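Local coordinates for protein geranyltranstransferase (Thermotoga neapolitana, PDB 4WK5) that probably acts as a magnesium-dependent prenyltransferase of the FPP/GGPP synthase family, joining isoprenoid diphosphate units in isoprene biosynthesis, at residues M48-T53 / G109-H114; I71-E76 / F198-L203. All coordinates share one frame; numbering follows the deposited sequence.

Contact 1 (M48-T53 / G109-H114); sequences MQYSVT and GKPSCH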
ATOM      1  N   MET A  48      13.085  -4.010   6.150  1.00 15.04           N
ATOM      2  CA  MET A  48      12.103  -4.901   5.532  1.00 16.07           C
ATOM      3  C   MET A  48      12.518  -6.351   5.736  1.00 16.10           C
ATOM      4  O   MET A  48      11.691  -7.212   6.123  1.00 15.87           O
ATOM      5  CB  MET A  48      11.952  -4.586   4.037  1.00 17.82           C
ATOM      6  CG  MET A  48      11.240  -3.274   3.805  1.00 15.84           C
ATOM      7  SD  MET A  48      10.977  -2.953   2.057  1.00 25.64           S
ATOM      8  CE  MET A  48      12.390  -1.997   1.583  1.00 45.90           C
ATOM      9  N   GLN A  49      13.795  -6.631   5.469  1.00 15.44           N
ATOM     10  CA  GLN A  49      14.301  -7.991   5.626  1.00 16.58           C
ATOM     11  C   GLN A  49      14.225  -8.425   7.075  1.00 16.24           C
ATOM     12  O   GLN A  49      13.832  -9.557   7.382  1.00 17.98           O
ATOM     13  CB  GLN A  49      15.742  -8.109   5.122  1.00 20.75           C
ATOM     14  CG  GLN A  49      16.286  -9.529   5.309  1.00 19.31           C
ATOM     15  CD  GLN A  49      17.788  -9.615   4.997  1.00 25.34           C
ATOM     16  OE1 GLN A  49      18.624  -9.040   5.708  1.00 38.27           O
ATOM     17  NE2 GLN A  49      18.116 -10.292   3.924  1.00 31.47           N
ATOM     18  N   TYR A  50      14.570  -7.508   7.968  1.00 18.34           N
ATOM     19  CA  TYR A  50      14.554  -7.791   9.399  1.00 19.06           C
ATOM     20  C   TYR A  50      13.183  -8.260   9.852  1.00 16.44           C
ATOM     21  O   TYR A  50      13.059  -9.283  10.540  1.00 17.22           O
ATOM     22  CB  TYR A  50      14.973  -6.554  10.192  1.00 17.26           C
ATOM     23  CG  TYR A  50      14.876  -6.710  11.691  1.00 17.96           C
ATOM     24  CD1 TYR A  50      15.886  -7.328  12.415  1.00 21.64           C
ATOM     25  CD2 TYR A  50      13.781  -6.199  12.394  1.00 19.98           C
ATOM     26  CE1 TYR A  50      15.803  -7.467  13.793  1.00 23.12           C
ATOM     27  CE2 TYR A  50      13.689  -6.334  13.789  1.00 19.36           C
ATOM     28  CZ  TYR A  50      14.705  -6.967  14.472  1.00 24.60           C
ATOM     29  OH  TYR A  50      14.636  -7.101  15.844  1.00 22.92           O
ATOM     30  N   SER A  51      12.146  -7.514   9.480  1.00 16.24           N
ATOM     31  CA  SER A  51      10.811  -7.856   9.942  1.00 18.49           C
ATOM     32  C   SER A  51      10.329  -9.189   9.383  1.00 20.07           C
ATOM     33  O   SER A  51       9.596  -9.917  10.053  1.00 22.22           O
ATOM     34  CB  SER A  51       9.842  -6.737   9.596  1.00 21.12           C
ATOM     35  OG  SER A  51      10.080  -5.648  10.474  1.00 22.32           O
ATOM     36  N   VAL A  52      10.756  -9.530   8.178  1.00 16.55           N
ATOM     37  CA  VAL A  52      10.468 -10.851   7.631  1.00 20.22           C
ATOM     38  C   VAL A  52      11.245 -11.964   8.357  1.00 23.19           C
ATOM     39  O   VAL A  52      10.685 -13.023   8.690  1.00 21.50           O
ATOM     40  CB  VAL A  52      10.774 -10.890   6.119  1.00 17.79           C
ATOM     41  CG1 VAL A  52      10.784 -12.330   5.595  1.00 21.61           C
ATOM     42  CG2 VAL A  52       9.738 -10.054   5.377  1.00 21.02           C
ATOM     43  N   THR A  53      12.529 -11.724   8.615  1.00 18.12           N
ATOM     44  CA  THR A  53      13.399 -12.761   9.177  1.00 16.88           C
ATOM     45  C   THR A  53      13.058 -13.016  10.641  1.00 18.74           C
ATOM     46  O   THR A  53      13.262 -14.124  11.153  1.00 22.40           O
ATOM     47  CB  THR A  53      14.877 -12.373   9.052  1.00 18.87           C
ATOM     48  OG1 THR A  53      15.165 -12.034   7.689  1.00 20.23           O
ATOM     49  CG2 THR A  53      15.766 -13.524   9.494  1.00 19.04           C
ATOM     50  N   GLY A 109       9.902 -11.969  20.512  1.00 25.92           N
ATOM     51  CA  GLY A 109      11.085 -11.987  21.354  1.00 25.74           C
ATOM     52  C   GLY A 109      12.241 -11.124  20.889  1.00 23.03           C
ATOM     53  O   GLY A 109      13.275 -11.060  21.562  1.00 25.02           O
ATOM     54  N   LYS A 110      12.067 -10.454  19.754  1.00 22.98           N
ATOM     55  CA  LYS A 110      13.104  -9.577  19.210  1.00 21.75           C
ATOM     56  C   LYS A 110      12.583  -8.147  19.124  1.00 20.45           C
ATOM     57  O   LYS A 110      11.379  -7.941  19.077  1.00 21.77           O
ATOM     58  CB  LYS A 110      13.565 -10.084  17.831  1.00 25.69           C
ATOM     59  CG  LYS A 110      14.215 -11.484  17.899  1.00 27.25           C
ATOM     60  CD  LYS A 110      14.827 -11.915  16.562  1.00 31.25           C
ATOM     61  CE  LYS A 110      15.596 -13.238  16.713  1.00 26.62           C
ATOM     62  NZ  LYS A 110      14.631 -14.358  16.907  1.00 33.23           N
ATOM     63  N   PRO A 111      13.491  -7.151  19.105  1.00 21.72           N
ATOM     64  CA  PRO A 111      12.997  -5.769  19.030  1.00 19.74           C
ATOM     65  C   PRO A 111      12.063  -5.570  17.857  1.00 18.31           C
ATOM     66  O   PRO A 111      12.281  -6.125  16.775  1.00 22.27           O
ATOM     67  CB  PRO A 111      14.271  -4.945  18.843  1.00 21.33           C
ATOM     68  CG  PRO A 111      15.337  -5.772  19.491  1.00 25.23           C
ATOM     69  CD  PRO A 111      14.960  -7.210  19.199  1.00 21.27           C
ATOM     70  N   SER A 112      11.009  -4.794  18.077  1.00 18.09           N
ATOM     71  CA  SER A 112      10.124  -4.429  16.989  1.00 19.43           C
ATOM     72  C   SER A 112      10.919  -3.656  15.936  1.00 19.14           C
ATOM     73  O   SER A 112      12.037  -3.213  16.206  1.00 18.34           O
ATOM     74  CB  SER A 112       8.976  -3.591  17.523  1.00 19.49           C
ATOM     75  OG  SER A 112       9.503  -2.451  18.181  1.00 21.23           O
ATOM     76  N   CYS A 113      10.360  -3.509  14.739  1.00 19.91           N
ATOM     77  CA  CYS A 113      11.093  -2.880  13.643  1.00 19.45           C
ATOM     78  C   CYS A 113      11.504  -1.447  14.018  1.00 18.46           C
ATOM     79  O   CYS A 113      12.641  -1.048  13.768  1.00 19.44           O
ATOM     80  CB  CYS A 113      10.251  -2.894  12.362  1.00 19.28           C
ATOM     81  SG  CYS A 113      11.149  -2.372  10.854  1.00 20.91           S
ATOM     82  N   HIS A 114      10.603  -0.675  14.633  1.00 18.63           N
ATOM     83  CA  HIS A 114      10.961   0.702  14.974  1.00 20.73           C
ATOM     84  C   HIS A 114      11.971   0.786  16.115  1.00 23.59           C
ATOM     85  O   HIS A 114      12.720   1.762  16.208  1.00 21.68           O
ATOM     86  CB  HIS A 114       9.715   1.526  15.321  1.00 18.85           C
ATOM     87  CG  HIS A 114       8.975   1.026  16.522  1.00 24.27           C
ATOM     88  ND1 HIS A 114       8.052   0.006  16.454  1.00 44.82           N
ATOM     89  CD2 HIS A 114       9.006   1.422  17.817  1.00 35.17           C
ATOM     90  CE1 HIS A 114       7.560  -0.219  17.659  1.00 27.00           C
ATOM     91  NE2 HIS A 114       8.115   0.630  18.502  1.00 23.60           N
TER
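Tyr50 and Ser51, on the last turns of helix 43-53, lie against the short strand 110-111 and the first turn of helix 113-117, and the backbones come nearest at Ser51 and Cys113, whose CA atoms lie 6.2 Å apart. The fold is the all-helical one of the FPP/GGPP synthases, and strand 110-111 belongs to its small antiparallel hairpin with 106-107. Tyr50 makes most of the bridge. With CG anti to the backbone N (chi1 175°), the ring reaches out from the helix, and its OH donates a hydrogen bond of 2.7 Å to Pro111 O, meeting the carbonyl at a C=O...O angle of 128°, only slightly off its plane. Pro111 O lies at the ring edge, near the ring plane, while the pyrrolidine crosses the tyrosine at about a right angle, its CD 3.4 Å from OH. Lys110 adds its CB beside the hydroxyl, but its chain then leads away. Ser112, the N-cap residue of helix 113-117, turns its side chain from this interface and hydrogen-bonds through OG to Ala104 O. Thr90 and Val94 of helix 75-96 also touch Ser51. Deeper in, Ser51 OG rests against Cys113, 3.3 Å from CB and 3.5 Å from SG.

Contact 2 (I71-E76 / F198-L203); sequences IGVEEE and FLLKGL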
ATOM      1  N   ILE A  71      -6.925 -28.350  -4.412  1.00 27.25           N
ATOM      2  CA  ILE A  71      -7.784 -28.209  -5.589  1.00 30.98           C
ATOM      3  C   ILE A  71      -6.998 -28.229  -6.901  1.00 34.41           C
ATOM      4  O   ILE A  71      -7.550 -27.953  -7.968  1.00 33.83           O
ATOM      5  CB  ILE A  71      -8.645 -26.925  -5.520  1.00 26.32           C
ATOM      6  CG1 ILE A  71      -7.764 -25.668  -5.548  1.00 26.53           C
ATOM      7  CG2 ILE A  71      -9.537 -26.945  -4.279  1.00 24.29           C
ATOM      8  CD1 ILE A  71      -8.571 -24.390  -5.638  1.00 27.59           C
ATOM      9  N   GLY A  72      -5.714 -28.559  -6.814  1.00 36.48           N
ATOM     10  CA  GLY A  72      -4.882 -28.750  -7.993  1.00 43.54           C
ATOM     11  C   GLY A  72      -4.392 -27.494  -8.683  1.00 42.99           C
ATOM     12  O   GLY A  72      -4.297 -27.448  -9.909  1.00 45.03           O
ATOM     13  N   VAL A  73      -4.064 -26.469  -7.905  1.00 33.13           N
ATOM     14  CA  VAL A  73      -3.497 -25.261  -8.484  1.00 38.51           C
ATOM     15  C   VAL A  73      -1.993 -25.432  -8.670  1.00 42.20           C
ATOM     16  O   VAL A  73      -1.298 -25.980  -7.809  1.00 36.97           O
ATOM     17  CB  VAL A  73      -3.778 -24.014  -7.617  1.00 37.94           C
ATOM     18  CG1 VAL A  73      -2.940 -22.835  -8.073  1.00 38.35           C
ATOM     19  CG2 VAL A  73      -5.268 -23.665  -7.655  1.00 39.11           C
ATOM     20  N   GLU A  74      -1.525 -24.982  -9.828  1.00 50.40           N
ATOM     21  CA  GLU A  74      -0.112 -24.905 -10.165  1.00 59.34           C
ATOM     22  C   GLU A  74       0.682 -24.206  -9.068  1.00 58.50           C
ATOM     23  O   GLU A  74       0.310 -23.116  -8.634  1.00 57.03           O
ATOM     24  CB  GLU A  74       0.079 -24.164 -11.496  1.00 66.57           C
ATOM     25  CG  GLU A  74      -0.865 -22.972 -11.751  1.00 75.00           C
ATOM     26  CD  GLU A  74      -2.320 -23.351 -12.045  1.00 83.64           C
ATOM     27  OE1 GLU A  74      -2.658 -24.557 -12.021  1.00 86.82           O
ATOM     28  OE2 GLU A  74      -3.129 -22.427 -12.287  1.00 84.30           O
ATOM     29  N   GLU A  75       1.775 -24.827  -8.638  1.00 54.91           N
ATOM     30  CA  GLU A  75       2.542 -24.359  -7.487  1.00 51.65           C
ATOM     31  C   GLU A  75       3.074 -22.921  -7.602  1.00 47.23           C
ATOM     32  O   GLU A  75       3.025 -22.171  -6.629  1.00 37.80           O
ATOM     33  CB  GLU A  75       3.709 -25.318  -7.235  1.00 57.71           C
ATOM     34  CG  GLU A  75       4.483 -25.058  -5.945  1.00 61.54           C
ATOM     35  CD  GLU A  75       3.728 -25.481  -4.697  1.00 66.36           C
ATOM     36  OE1 GLU A  75       2.525 -25.811  -4.792  1.00 67.89           O
ATOM     37  OE2 GLU A  75       4.347 -25.483  -3.613  1.00 70.30           O
ATOM     38  N   GLU A  76       3.557 -22.537  -8.783  1.00 44.14           N
ATOM     39  CA  GLU A  76       4.288 -21.278  -8.938  1.00 41.96           C
ATOM     40  C   GLU A  76       3.440 -20.040  -8.658  1.00 43.91           C
ATOM     41  O   GLU A  76       3.843 -19.166  -7.885  1.00 39.37           O
ATOM     42  CB  GLU A  76       4.891 -21.186 -10.344  1.00 52.07           C
ATOM     43  CG  GLU A  76       5.669 -19.898 -10.602  1.00 58.87           C
ATOM     44  CD  GLU A  76       6.679 -19.572  -9.507  1.00 63.78           C
ATOM     45  OE1 GLU A  76       7.354 -20.496  -9.003  1.00 64.18           O
ATOM     46  OE2 GLU A  76       6.800 -18.380  -9.150  1.00 65.47           O
ATOM     47  N   PHE A 198      -8.984 -20.562  -5.378  1.00 26.53           N
ATOM     48  CA  PHE A 198     -10.175 -20.889  -6.164  1.00 30.70           C
ATOM     49  C   PHE A 198     -10.254 -19.981  -7.395  1.00 32.41           C
ATOM     50  O   PHE A 198     -10.679 -20.414  -8.469  1.00 35.26           O
ATOM     51  CB  PHE A 198     -11.446 -20.776  -5.314  1.00 28.58           C
ATOM     52  CG  PHE A 198     -11.746 -22.009  -4.503  1.00 24.79           C
ATOM     53  CD1 PHE A 198     -10.944 -22.366  -3.429  1.00 25.81           C
ATOM     54  CD2 PHE A 198     -12.820 -22.821  -4.825  1.00 36.14           C
ATOM     55  CE1 PHE A 198     -11.212 -23.504  -2.687  1.00 27.95           C
ATOM     56  CE2 PHE A 198     -13.095 -23.953  -4.091  1.00 35.76           C
ATOM     57  CZ  PHE A 198     -12.292 -24.298  -3.021  1.00 35.49           C
ATOM     58  N   LEU A 199      -9.824 -18.728  -7.248  1.00 32.06           N
ATOM     59  CA  LEU A 199      -9.748 -17.818  -8.392  1.00 34.90           C
ATOM     60  C   LEU A 199      -8.725 -18.312  -9.412  1.00 38.16           C
ATOM     61  O   LEU A 199      -8.990 -18.315 -10.616  1.00 44.51           O
ATOM     62  CB  LEU A 199      -9.394 -16.391  -7.942  1.00 32.14           C
ATOM     63  CG  LEU A 199     -10.578 -15.540  -7.464  1.00 40.79           C
ATOM     64  CD1 LEU A 199     -10.106 -14.300  -6.714  1.00 41.93           C
ATOM     65  CD2 LEU A 199     -11.478 -15.160  -8.640  1.00 46.55           C
ATOM     66  N   LEU A 200      -7.562 -18.735  -8.928  1.00 32.17           N
ATOM     67  CA  LEU A 200      -6.507 -19.248  -9.800  1.00 33.99           C
ATOM     68  C   LEU A 200      -6.960 -20.478 -10.585  1.00 40.18           C
ATOM     69  O   LEU A 200      -6.533 -20.685 -11.722  1.00 41.03           O
ATOM     70  CB  LEU A 200      -5.256 -19.587  -8.990  1.00 32.33           C
ATOM     71  CG  LEU A 200      -4.585 -18.413  -8.277  1.00 36.38           C
ATOM     72  CD1 LEU A 200      -3.317 -18.853  -7.574  1.00 39.15           C
ATOM     73  CD2 LEU A 200      -4.283 -17.332  -9.275  1.00 40.11           C
ATOM     74  N   LYS A 201      -7.822 -21.287  -9.971  1.00 34.56           N
ATOM     75  CA  LYS A 201      -8.280 -22.544 -10.571  1.00 42.48           C
ATOM     76  C   LYS A 201      -9.539 -22.345 -11.416  1.00 50.02           C
ATOM     77  O   LYS A 201      -9.918 -23.223 -12.194  1.00 47.54           O
ATOM     78  CB  LYS A 201      -8.534 -23.590  -9.480  1.00 38.87           C
ATOM     79  CG  LYS A 201      -8.758 -25.015  -9.986  1.00 44.88           C
ATOM     80  CD  LYS A 201      -7.512 -25.566 -10.664  1.00 44.93           C
ATOM     81  CE  LYS A 201      -7.693 -27.018 -11.079  1.00 49.97           C
ATOM     82  NZ  LYS A 201      -6.476 -27.532 -11.770  1.00 53.30           N
ATOM     83  N   GLY A 202     -10.181 -21.191 -11.267  1.00 51.26           N
ATOM     84  CA  GLY A 202     -11.402 -20.900 -11.999  1.00 52.79           C
ATOM     85  C   GLY A 202     -12.656 -21.472 -11.362  1.00 59.20           C
ATOM     86  O   GLY A 202     -13.694 -21.589 -12.014  1.00 62.93           O
ATOM     87  N   LEU A 203     -12.559 -21.836 -10.088  1.00 54.14           N
ATOM     88  CA  LEU A 203     -13.701 -22.362  -9.343  1.00 52.18           C
ATOM     89  C   LEU A 203     -14.415 -21.253  -8.569  1.00 54.53           C
ATOM     90  O   LEU A 203     -13.793 -20.279  -8.156  1.00 57.94           O
ATOM     91  CB  LEU A 203     -13.248 -23.461  -8.380  1.00 48.82           C
ATOM     92  CG  LEU A 203     -12.375 -24.567  -8.967  1.00 49.28           C
ATOM     93  CD1 LEU A 203     -11.883 -25.507  -7.878  1.00 49.00           C
ATOM     94  CD2 LEU A 203     -13.135 -25.332 -10.038  1.00 52.85           C
TER
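Ile71 and Val73 pack against the C-terminal turn of helix 175-201, bringing together two helix ends, each closed by a Schellman motif with a positive-phi glycine, Gly72 or Gly202, at C-prime. The tight side is apolar. Ile71 crosses Phe198 at about a right angle and sets CD1 over one ring face in a CH-pi contact, 4.1 Å from the ring centroid and 22° off its normal; CG2 reaches the far rim, 4.0 Å from Phe198 CZ. Replacing Phe198 by an alanine would remove the ring face under Ile71 CD1 and would probably open a gap there, leaving the isoleucine side chain freer to turn. Val73 packs on the same last turn, its CG1 4.0 Å from Leu200 CD1 and its CG2 3.7 Å from Lys201 CB. The looser, solvent side belongs to Lys201. A bend at chi2 (65°) carries its chain over Ile71 O, and NZ donates to Gly72 O, 2.9 Å away, from above the carbonyl plane. Glu74 OE1 stays 4.8 Å from Lys201 NZ, too far for a salt bridge. Leu200, buried, also meets Val81 of helix 75-96 and the loop residues Val140 and Glu142; Leu199, pointing away from 71-76, touches Lys144 and Glu148 of helix 143-166.

From the N terminus the chain passes first through 48-53, at the end of helix 43-53, then through helix 59-70 to the turn 71-76. Helix 75-96 and strand 106-107 lead on to 109-114, where contact 1 closes a loop of 55 intervening residues. Contact 2 closes later, after helices 119-138, 143-166 and 175-201, with 121 residues between its segments. Since 71-76 lies within the first loop and 198-203 beyond it, the two closures cross. Their centres are 32 Å apart and their nearest atoms about 16 Å. Contact 1 ties helix 43-53 to the hairpin and helix 113-117; contact 2 joins the turn between helices 59-70 and 75-96 to the end of helix 175-201.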